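Local coordinates for ARF GTPase-activating protein GIT1 (Rattus norvegicus, PDB 6IUH) that probably stimulates GTP hydrolysis by ARF small GTPases and acts as a scaffold, its C-terminal helical bundle binding a partner protein, at residues L75-E86 against Q107-A118. Residues are numbered along the deposited sequence; the frame is centred on the assembly and turned at random.
Sequences LLNASAYRLQSE and QVIQCAYDIAKA
Helices 67-87 and 101-128 are neighbours in the four-helix bundle of the GIT1 C-terminal domain, and Arg82 and Ile115 each sit as a knob in a hole of the facing helix. The axes of segments 75-86 and 107-118 approach to 8.2 Å and run nearly antiparallel, at 158°. Arg82 stretches across Cys111, with SG over one face of the guanidinium and 3.5 Å from Arg82 CD. Arg82 NH2 donates two hydrogen bonds, to Gln107 OE1 and Gln110 OE1, each 2.9 Å. Both oxygens lie near the guanidinium plane, but the donor stands 42° out of the plane of the Gln110 side-chain amide carbonyl. NE and NH1 are held by water. One water joins Arg82 NE, Glu86 OE2 and Gln107 OE1; two others link NH1 to Asp114 OD2, and one of these also donates to Ser79 OG. Ser79 OG itself turns back to its own helix and donates to Leu75 O at 2.7 Å. This polar edge probably fixes the guanidinium's rotation. Asp114 OD1 bonds a polar side chain of the partner protein's chain, so this polar side adjoins the bound partner.

The other flank faces the bundle core, towards helices 13-35 and 42-57. With CG1 anti to the carbonyl carbon (chi1 -65°), Ile115 extends CG1 to Ser79 CB (3.6 Å) and places CD1 against Ala80 and Leu83. Leu83 CD1 meets Val108 CG1 at 3.7 Å. Ala118 CB packs on Leu76 CB, 3.7 Å away.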
loop_
_atom_site.group_PDB
_atom_site.type_symbol
_atom_site.label_atom_id
_atom_site.label_comp_id
_atom_site.label_asym_id
_atom_site.label_seq_id
_atom_site.Cartn_x
_atom_site.Cartn_y
_atom_site.Cartn_z
ATOM N N LEU A 75 -1.061 -9.336 4.877
ATOM C CA LEU A 75 -0.687 -7.970 5.230
ATOM C C LEU A 75 -1.206 -6.972 4.200
ATOM O O LEU A 75 -1.754 -5.926 4.553
ATOM C CB LEU A 75 0.829 -7.853 5.354
ATOM C CG LEU A 75 1.367 -6.481 5.749
ATOM C CD1 LEU A 75 0.798 -6.053 7.088
ATOM C CD2 LEU A 75 2.891 -6.523 5.795
ATOM N N LEU A 76 -1.018 -7.305 2.927
ATOM C CA LEU A 76 -1.496 -6.488 1.818
ATOM C C LEU A 76 -2.999 -6.226 1.902
ATOM O O LEU A 76 -3.444 -5.079 1.852
ATOM C CB LEU A 76 -1.171 -7.165 0.487
ATOM C CG LEU A 76 -1.479 -6.363 -0.775
ATOM C CD1 LEU A 76 -0.447 -5.264 -0.965
ATOM C CD2 LEU A 76 -1.546 -7.268 -2.001
ATOM N N ASN A 77 -3.774 -7.296 2.029
ATOM C CA ASN A 77 -5.232 -7.189 2.063
ATOM C C ASN A 77 -5.749 -6.477 3.309
ATOM O O ASN A 77 -6.645 -5.637 3.224
ATOM C CB ASN A 77 -5.864 -8.579 1.962
ATOM C CG ASN A 77 -5.679 -9.207 0.593
ATOM O OD1 ASN A 77 -5.710 -8.518 -0.427
ATOM N ND2 ASN A 77 -5.490 -10.522 0.563
ATOM N N ALA A 78 -5.183 -6.811 4.464
ATOM C CA ALA A 78 -5.620 -6.213 5.723
ATOM C C ALA A 78 -5.314 -4.720 5.779
ATOM O O ALA A 78 -6.090 -3.947 6.336
ATOM C CB ALA A 78 -4.976 -6.922 6.902
ATOM N N SER A 79 -4.185 -4.318 5.208
ATOM C CA SER A 79 -3.773 -2.919 5.246
ATOM C C SER A 79 -4.599 -2.069 4.288
ATOM O O SER A 79 -4.868 -0.894 4.556
ATOM C CB SER A 79 -2.286 -2.797 4.919
ATOM O OG SER A 79 -1.517 -3.576 5.816
ATOM N N ALA A 80 -5.004 -2.667 3.171
ATOM C CA ALA A 80 -5.841 -1.971 2.199
ATOM C C ALA A 80 -7.225 -1.727 2.782
ATOM O O ALA A 80 -7.813 -0.663 2.590
ATOM C CB ALA A 80 -5.939 -2.767 0.907
ATOM N N TYR A 81 -7.734 -2.729 3.493
ATOM C CA TYR A 81 -9.031 -2.640 4.155
ATOM C C TYR A 81 -8.988 -1.615 5.282
ATOM O O TYR A 81 -9.904 -0.802 5.432
ATOM C CB TYR A 81 -9.440 -4.010 4.696
ATOM C CG TYR A 81 -10.798 -4.047 5.357
ATOM C CD1 TYR A 81 -11.948 -4.271 4.613
ATOM C CD2 TYR A 81 -10.926 -3.877 6.729
ATOM C CE1 TYR A 81 -13.192 -4.312 5.217
ATOM C CE2 TYR A 81 -12.163 -3.917 7.341
ATOM C CZ TYR A 81 -13.291 -4.135 6.582
ATOM O OH TYR A 81 -14.523 -4.176 7.192
ATOM N N ARG A 82 -7.920 -1.666 6.073
ATOM C CA ARG A 82 -7.703 -0.706 7.148
ATOM C C ARG A 82 -7.642 0.726 6.610
ATOM O O ARG A 82 -8.196 1.649 7.213
ATOM C CB ARG A 82 -6.418 -1.050 7.904
ATOM C CG ARG A 82 -6.133 -0.177 9.112
ATOM C CD ARG A 82 -4.717 -0.407 9.623
ATOM N NE ARG A 82 -4.270 0.676 10.493
ATOM C CZ ARG A 82 -2.996 0.916 10.790
ATOM N NH1 ARG A 82 -2.041 0.151 10.281
ATOM N NH2 ARG A 82 -2.678 1.926 11.590
ATOM N N LEU A 83 -6.966 0.905 5.477
ATOM C CA LEU A 83 -6.888 2.208 4.823
ATOM C C LEU A 83 -8.268 2.710 4.419
ATOM O O LEU A 83 -8.622 3.863 4.668
ATOM C CB LEU A 83 -5.984 2.140 3.591
ATOM C CG LEU A 83 -5.874 3.422 2.762
ATOM C CD1 LEU A 83 -5.222 4.522 3.577
ATOM C CD2 LEU A 83 -5.094 3.170 1.478
ATOM N N GLN A 84 -9.035 1.834 3.780
ATOM C CA GLN A 84 -10.387 2.163 3.346
ATOM C C GLN A 84 -11.235 2.610 4.530
ATOM O O GLN A 84 -12.031 3.544 4.419
ATOM C CB GLN A 84 -11.023 0.958 2.651
ATOM C CG GLN A 84 -12.232 1.283 1.795
ATOM C CD GLN A 84 -12.754 0.064 1.062
ATOM O OE1 GLN A 84 -12.912 -1.006 1.650
ATOM N NE2 GLN A 84 -13.013 0.216 -0.231
ATOM N N SER A 85 -11.054 1.938 5.664
ATOM C CA SER A 85 -11.778 2.277 6.884
ATOM C C SER A 85 -11.420 3.674 7.372
ATOM O O SER A 85 -12.284 4.437 7.799
ATOM C CB SER A 85 -11.485 1.257 7.985
ATOM O OG SER A 85 -11.956 -0.032 7.629
ATOM N N GLU A 86 -10.136 4.000 7.307
ATOM C CA GLU A 86 -9.649 5.279 7.802
ATOM C C GLU A 86 -10.096 6.450 6.933
ATOM O O GLU A 86 -10.456 7.507 7.444
ATOM C CB GLU A 86 -8.123 5.251 7.902
ATOM C CG GLU A 86 -7.605 4.385 9.036
ATOM C CD GLU A 86 -7.884 4.993 10.399
ATOM O OE1 GLU A 86 -8.036 6.231 10.478
ATOM O OE2 GLU A 86 -7.951 4.234 11.389
ATOM N N GLN A 107 -2.639 7.781 10.473
ATOM C CA GLN A 107 -3.186 6.442 10.290
ATOM C C GLN A 107 -3.177 6.035 8.820
ATOM O O GLN A 107 -2.864 4.893 8.485
ATOM C CB GLN A 107 -4.602 6.364 10.858
ATOM C CG GLN A 107 -4.657 6.467 12.376
ATOM C CD GLN A 107 -3.875 5.359 13.058
ATOM O OE1 GLN A 107 -4.025 4.184 12.725
ATOM N NE2 GLN A 107 -3.031 5.732 14.014
ATOM N N VAL A 108 -3.510 6.980 7.946
ATOM C CA VAL A 108 -3.544 6.721 6.512
ATOM C C VAL A 108 -2.159 6.336 5.976
ATOM O O VAL A 108 -2.023 5.360 5.237
ATOM C CB VAL A 108 -4.090 7.947 5.748
ATOM C CG1 VAL A 108 -3.784 7.847 4.265
ATOM C CG2 VAL A 108 -5.590 8.082 5.984
ATOM N N ILE A 109 -1.130 7.086 6.363
ATOM C CA ILE A 109 0.226 6.796 5.901
ATOM C C ILE A 109 0.746 5.469 6.472
ATOM O O ILE A 109 1.479 4.745 5.796
ATOM C CB ILE A 109 1.199 7.946 6.257
ATOM C CG1 ILE A 109 0.758 9.238 5.564
ATOM C CG2 ILE A 109 2.624 7.600 5.839
ATOM C CD1 ILE A 109 1.581 10.448 5.941
ATOM N N GLN A 110 0.357 5.138 7.702
ATOM C CA GLN A 110 0.709 3.837 8.283
ATOM C C GLN A 110 0.181 2.689 7.418
ATOM O O GLN A 110 0.896 1.724 7.136
ATOM C CB GLN A 110 0.159 3.696 9.705
ATOM C CG GLN A 110 0.775 4.629 10.734
ATOM C CD GLN A 110 0.291 4.321 12.138
ATOM O OE1 GLN A 110 -0.211 3.230 12.404
ATOM N NE2 GLN A 110 0.439 5.281 13.044
ATOM N N CYS A 111 -1.076 2.805 7.002
ATOM C CA CYS A 111 -1.697 1.809 6.135
ATOM C C CYS A 111 -0.958 1.653 4.813
ATOM O O CYS A 111 -0.686 0.535 4.375
ATOM C CB CYS A 111 -3.154 2.175 5.868
ATOM S SG CYS A 111 -4.188 2.122 7.331
ATOM N N ALA A 112 -0.639 2.779 4.181
ATOM C CA ALA A 112 0.062 2.774 2.904
ATOM C C ALA A 112 1.451 2.163 3.043
ATOM O O ALA A 112 1.923 1.456 2.147
ATOM C CB ALA A 112 0.158 4.186 2.348
ATOM N N TYR A 113 2.107 2.452 4.163
ATOM C CA TYR A 113 3.424 1.891 4.453
ATOM C C TYR A 113 3.395 0.367 4.420
ATOM O O TYR A 113 4.252 -0.269 3.806
ATOM C CB TYR A 113 3.921 2.368 5.819
ATOM C CG TYR A 113 5.253 1.776 6.235
ATOM C CD1 TYR A 113 6.449 2.397 5.889
ATOM C CD2 TYR A 113 5.317 0.600 6.976
ATOM C CE1 TYR A 113 7.667 1.863 6.269
ATOM C CE2 TYR A 113 6.528 0.063 7.358
ATOM C CZ TYR A 113 7.699 0.696 7.003
ATOM O OH TYR A 113 8.904 0.159 7.385
ATOM N N ASP A 114 2.408 -0.211 5.097
ATOM C CA ASP A 114 2.288 -1.661 5.175
ATOM C C ASP A 114 1.835 -2.272 3.852
ATOM O O ASP A 114 2.194 -3.410 3.541
ATOM C CB ASP A 114 1.331 -2.058 6.302
ATOM C CG ASP A 114 2.006 -2.049 7.665
ATOM O OD1 ASP A 114 3.254 -2.076 7.706
ATOM O OD2 ASP A 114 1.297 -2.024 8.691
ATOM N N ILE A 115 1.057 -1.525 3.074
ATOM C CA ILE A 115 0.660 -1.986 1.745
ATOM C C ILE A 115 1.896 -2.090 0.858
ATOM O O ILE A 115 2.118 -3.102 0.195
ATOM C CB ILE A 115 -0.370 -1.052 1.083
ATOM C CG1 ILE A 115 -1.683 -1.063 1.858
ATOM C CG2 ILE A 115 -0.632 -1.484 -0.352
ATOM C CD1 ILE A 115 -2.700 -0.068 1.350
ATOM N N ALA A 116 2.703 -1.034 0.859
ATOM C CA ALA A 116 3.957 -1.022 0.116
ATOM C C ALA A 116 4.908 -2.110 0.612
ATOM O O ALA A 116 5.577 -2.769 -0.186
ATOM C CB ALA A 116 4.616 0.342 0.218
ATOM N N LYS A 117 4.964 -2.288 1.929
ATOM C CA LYS A 117 5.806 -3.317 2.538
ATOM C C LYS A 117 5.445 -4.702 2.020
ATOM O O LYS A 117 6.316 -5.467 1.596
ATOM C CB LYS A 117 5.673 -3.282 4.062
ATOM C CG LYS A 117 6.667 -4.162 4.810
ATOM C CD LYS A 117 6.456 -4.041 6.313
ATOM C CE LYS A 117 7.540 -4.745 7.105
ATOM N NZ LYS A 117 7.341 -4.552 8.567
ATOM N N ALA A 118 4.154 -5.015 2.055
ATOM C CA ALA A 118 3.652 -6.294 1.569
ATOM C C ALA A 118 3.903 -6.456 0.072
ATOM O O ALA A 118 4.282 -7.533 -0.390
ATOM C CB ALA A 118 2.163 -6.427 1.875
HETATM O O HOH W 1 -1.388 -2.391 8.461
HETATM O O HOH W 2 0.904 0.201 10.392
HETATM O O HOH W 3 -6.095 2.572 11.816
#